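Local coordinates for restriction endonuclease PacI (Pseudomonas alcaligenes, PDB 3M7K), which cuts DNA at a rare eight-base-pair target site as an HNH restriction endonuclease with a beta-beta-alpha-metal active site, at residues Arg106-Phe110 against Ile111-Ile115. Residues are numbered along the deposited sequence; the frame is centred on the assembly and turned at random.
Sequences RLACF and ICNRI. With ZN (zinc ion), chain D; MG (magnesium ion), chain F; nucleotides of chain B; nucleotides of chain C.
Where strand 105-108 gives way to helix 110-116, C109 occupies the N-cap: its O accepts from N113 N at 2.9 Å, and F110 O accepts from R114 N one residue on. The C109 side chain completes the cap. Its SG lies between the backbone N and the carbonyl carbon (chi1 74°), where it receives C112 N at 3.4 Å in a nearly straight bond (N-H...S 165°). The same sulfur binds zinc at 2.3 Å, and C112 SG turns to that ion as well; C63 and C66 complete the four-cysteine site. One helical turn separates F110 from R114, whose side chain lies across the phenyl ring. The aliphatic R114 CG sits over a ring face, 4.2 Å from the F110 centroid, as a CH-pi contact, while F110 CE2 meets the centre of the guanidinium at R114 CZ, 3.2 Å away. The two planes are inclined by 39°, short of a parallel stack. On the opposite guanidinium face lies N7 of DA8 of chain B, and R114 NE hydrogen-bonds O2 of a further thymine, not DT1 of chain C; together these would limit the group's rotation. The N113 amide divides its work: OD1 coordinates magnesium at 2.3 Å together with D92 and a phosphate, and ND2 donates to a water that also bonds A108 O. This strand-to-helix junction is the last part of the beta-beta-alpha-metal motif. Zinc and the sulfur cap probably hold the helix start, and adjacent residues supply a magnesium ligand and a DNA-contacting arginine; magnesium probably polarises the N113 amide.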
loop_
_atom_site.group_PDB
_atom_site.type_symbol
_atom_site.label_atom_id
_atom_site.label_comp_id
_atom_site.label_asym_id
_atom_site.label_seq_id
_atom_site.Cartn_x
_atom_site.Cartn_y
_atom_site.Cartn_z
ATOM N N ARG A 106 -5.684 -16.946 0.557
ATOM C CA ARG A 106 -4.431 -16.977 -0.144
ATOM C C ARG A 106 -3.392 -16.558 0.889
ATOM O O ARG A 106 -3.635 -15.617 1.656
ATOM C CB ARG A 106 -4.541 -15.920 -1.239
ATOM C CG ARG A 106 -3.493 -15.980 -2.245
ATOM C CD ARG A 106 -4.082 -15.694 -3.612
ATOM N NE ARG A 106 -2.955 -15.639 -4.497
ATOM C CZ ARG A 106 -2.997 -15.373 -5.790
ATOM N NH1 ARG A 106 -4.151 -15.139 -6.402
ATOM N NH2 ARG A 106 -1.855 -15.339 -6.453
ATOM N N LEU A 107 -2.239 -17.221 0.934
ATOM C CA LEU A 107 -1.174 -16.767 1.830
ATOM C C LEU A 107 -0.586 -15.501 1.246
ATOM O O LEU A 107 -0.360 -15.421 0.031
ATOM C CB LEU A 107 -0.086 -17.826 1.946
ATOM C CG LEU A 107 0.776 -17.993 3.182
ATOM C CD1 LEU A 107 -0.023 -18.224 4.484
ATOM C CD2 LEU A 107 1.729 -19.160 2.898
ATOM N N ALA A 108 -0.365 -14.506 2.095
ATOM C CA ALA A 108 0.218 -13.243 1.649
ATOM C C ALA A 108 1.100 -12.602 2.730
ATOM O O ALA A 108 0.741 -12.597 3.910
ATOM C CB ALA A 108 -0.887 -12.257 1.210
ATOM N N CYS A 109 2.230 -12.029 2.320
ATOM C CA CYS A 109 3.055 -11.278 3.252
ATOM C C CYS A 109 2.333 -9.968 3.543
ATOM O O CYS A 109 1.456 -9.529 2.762
ATOM C CB CYS A 109 4.471 -11.010 2.677
ATOM S SG CYS A 109 4.598 -9.722 1.347
ATOM N N PHE A 110 2.652 -9.350 4.664
ATOM C CA PHE A 110 1.929 -8.137 5.081
ATOM C C PHE A 110 2.131 -6.965 4.119
ATOM O O PHE A 110 1.261 -6.074 4.014
ATOM C CB PHE A 110 2.347 -7.746 6.501
ATOM C CG PHE A 110 1.372 -6.820 7.210
ATOM C CD1 PHE A 110 -0.008 -6.952 7.035
ATOM C CD2 PHE A 110 1.850 -5.833 8.084
ATOM C CE1 PHE A 110 -0.899 -6.110 7.681
ATOM C CE2 PHE A 110 0.960 -4.996 8.786
ATOM C CZ PHE A 110 -0.423 -5.133 8.586
ATOM N N ILE A 111 3.261 -6.955 3.407
ATOM C CA ILE A 111 3.480 -5.915 2.389
ATOM C C ILE A 111 2.459 -6.061 1.248
ATOM O O ILE A 111 1.783 -5.093 0.895
ATOM C CB ILE A 111 4.957 -5.863 1.885
ATOM C CG1 ILE A 111 5.851 -5.250 2.972
ATOM C CG2 ILE A 111 5.060 -5.064 0.571
ATOM C CD1 ILE A 111 7.385 -5.228 2.675
ATOM N N CYS A 112 2.340 -7.260 0.672
ATOM C CA CYS A 112 1.407 -7.445 -0.440
ATOM C C CYS A 112 -0.037 -7.328 0.036
ATOM O O CYS A 112 -0.900 -6.814 -0.675
ATOM C CB CYS A 112 1.610 -8.816 -1.100
ATOM S SG CYS A 112 3.151 -8.911 -2.027
ATOM N N ASN A 113 -0.310 -7.827 1.235
ATOM C CA ASN A 113 -1.673 -7.756 1.763
ATOM C C ASN A 113 -2.134 -6.296 1.835
ATOM O O ASN A 113 -3.274 -5.969 1.442
ATOM C CB ASN A 113 -1.792 -8.452 3.152
ATOM C CG ASN A 113 -3.092 -9.258 3.288
ATOM O OD1 ASN A 113 -3.996 -9.162 2.437
ATOM N ND2 ASN A 113 -3.184 -10.059 4.331
ATOM N N ARG A 114 -1.272 -5.423 2.371
ATOM C CA ARG A 114 -1.626 -3.994 2.507
ATOM C C ARG A 114 -1.700 -3.311 1.152
ATOM O O ARG A 114 -2.570 -2.458 0.925
ATOM C CB ARG A 114 -0.620 -3.259 3.376
ATOM C CG ARG A 114 -0.926 -3.476 4.858
ATOM C CD ARG A 114 -0.279 -2.388 5.605
ATOM N NE ARG A 114 -0.685 -2.248 6.983
ATOM C CZ ARG A 114 0.188 -1.964 7.956
ATOM N NH1 ARG A 114 1.484 -1.900 7.668
ATOM N NH2 ARG A 114 -0.216 -1.767 9.213
ATOM N N ILE A 115 -0.780 -3.662 0.260
ATOM C CA ILE A 115 -0.821 -3.095 -1.109
ATOM C C ILE A 115 -2.123 -3.398 -1.835
ATOM O O ILE A 115 -2.799 -2.479 -2.354
ATOM C CB ILE A 115 0.428 -3.527 -1.922
ATOM C CG1 ILE A 115 1.650 -2.828 -1.305
ATOM C CG2 ILE A 115 0.269 -3.174 -3.423
ATOM C CD1 ILE A 115 3.011 -3.305 -1.853
HETATM ZN ZN ZN D . 4.279 -10.567 -0.807
HETATM MG MG MG F . -6.282 -8.988 2.005
ATOM P P DA B 8 -0.648 3.121 11.785
ATOM O OP1 DA B 8 0.047 4.167 12.564
ATOM O OP2 DA B 8 -1.690 3.476 10.784
ATOM O "O5'" DA B 8 0.453 2.228 11.031
ATOM C "C5'" DA B 8 1.500 1.570 11.747
ATOM C "C4'" DA B 8 2.777 1.717 10.955
ATOM O "O4'" DA B 8 2.605 1.038 9.678
ATOM C "C3'" DA B 8 3.164 3.151 10.625
ATOM O "O3'" DA B 8 4.583 3.218 10.770
ATOM C "C2'" DA B 8 2.715 3.305 9.161
ATOM C "C1'" DA B 8 2.933 1.906 8.612
ATOM N N9 DA B 8 2.024 1.552 7.512
ATOM C C8 DA B 8 0.657 1.471 7.619
ATOM N N7 DA B 8 0.062 1.122 6.497
ATOM C C5 DA B 8 1.110 0.957 5.596
ATOM C C6 DA B 8 1.083 0.595 4.237
ATOM N N6 DA B 8 -0.078 0.328 3.574
ATOM N N1 DA B 8 2.280 0.537 3.600
ATOM C C2 DA B 8 3.423 0.792 4.292
ATOM N N3 DA B 8 3.543 1.149 5.586
ATOM C C4 DA B 8 2.331 1.219 6.190
ATOM O OP3 DT C 1 -8.473 -7.002 7.501
ATOM P P DT C 1 -8.051 -8.393 7.188
ATOM O OP1 DT C 1 -8.364 -8.971 5.887
ATOM O OP2 DT C 1 -8.538 -9.249 8.268
ATOM O "O5'" DT C 1 -6.463 -8.239 7.315
ATOM C "C5'" DT C 1 -5.579 -9.254 7.580
ATOM C "C4'" DT C 1 -4.197 -8.617 7.721
ATOM O "O4'" DT C 1 -4.323 -7.228 8.092
ATOM C "C3'" DT C 1 -3.332 -9.271 8.766
ATOM O "O3'" DT C 1 -1.970 -9.277 8.334
ATOM C "C2'" DT C 1 -3.564 -8.381 9.994
ATOM C "C1'" DT C 1 -3.759 -6.996 9.372
ATOM N N1 DT C 1 -4.703 -6.197 10.166
ATOM C C2 DT C 1 -4.240 -5.089 10.841
ATOM O O2 DT C 1 -3.087 -4.712 10.818
ATOM N N3 DT C 1 -5.184 -4.414 11.560
ATOM C C4 DT C 1 -6.524 -4.738 11.678
ATOM O O4 DT C 1 -7.275 -4.058 12.366
ATOM C C5 DT C 1 -6.962 -5.908 10.950
ATOM C C7 DT C 1 -8.407 -6.343 11.015
ATOM C C6 DT C 1 -6.037 -6.582 10.231
HETATM O O HOH W 1 -0.506 -10.414 5.390
HETATM O O HOH W 2 2.711 -3.372 4.983
HETATM O O HOH W 3 -5.750 -7.107 0.668
HETATM O O HOH W 4 -8.504 -9.054 1.372
#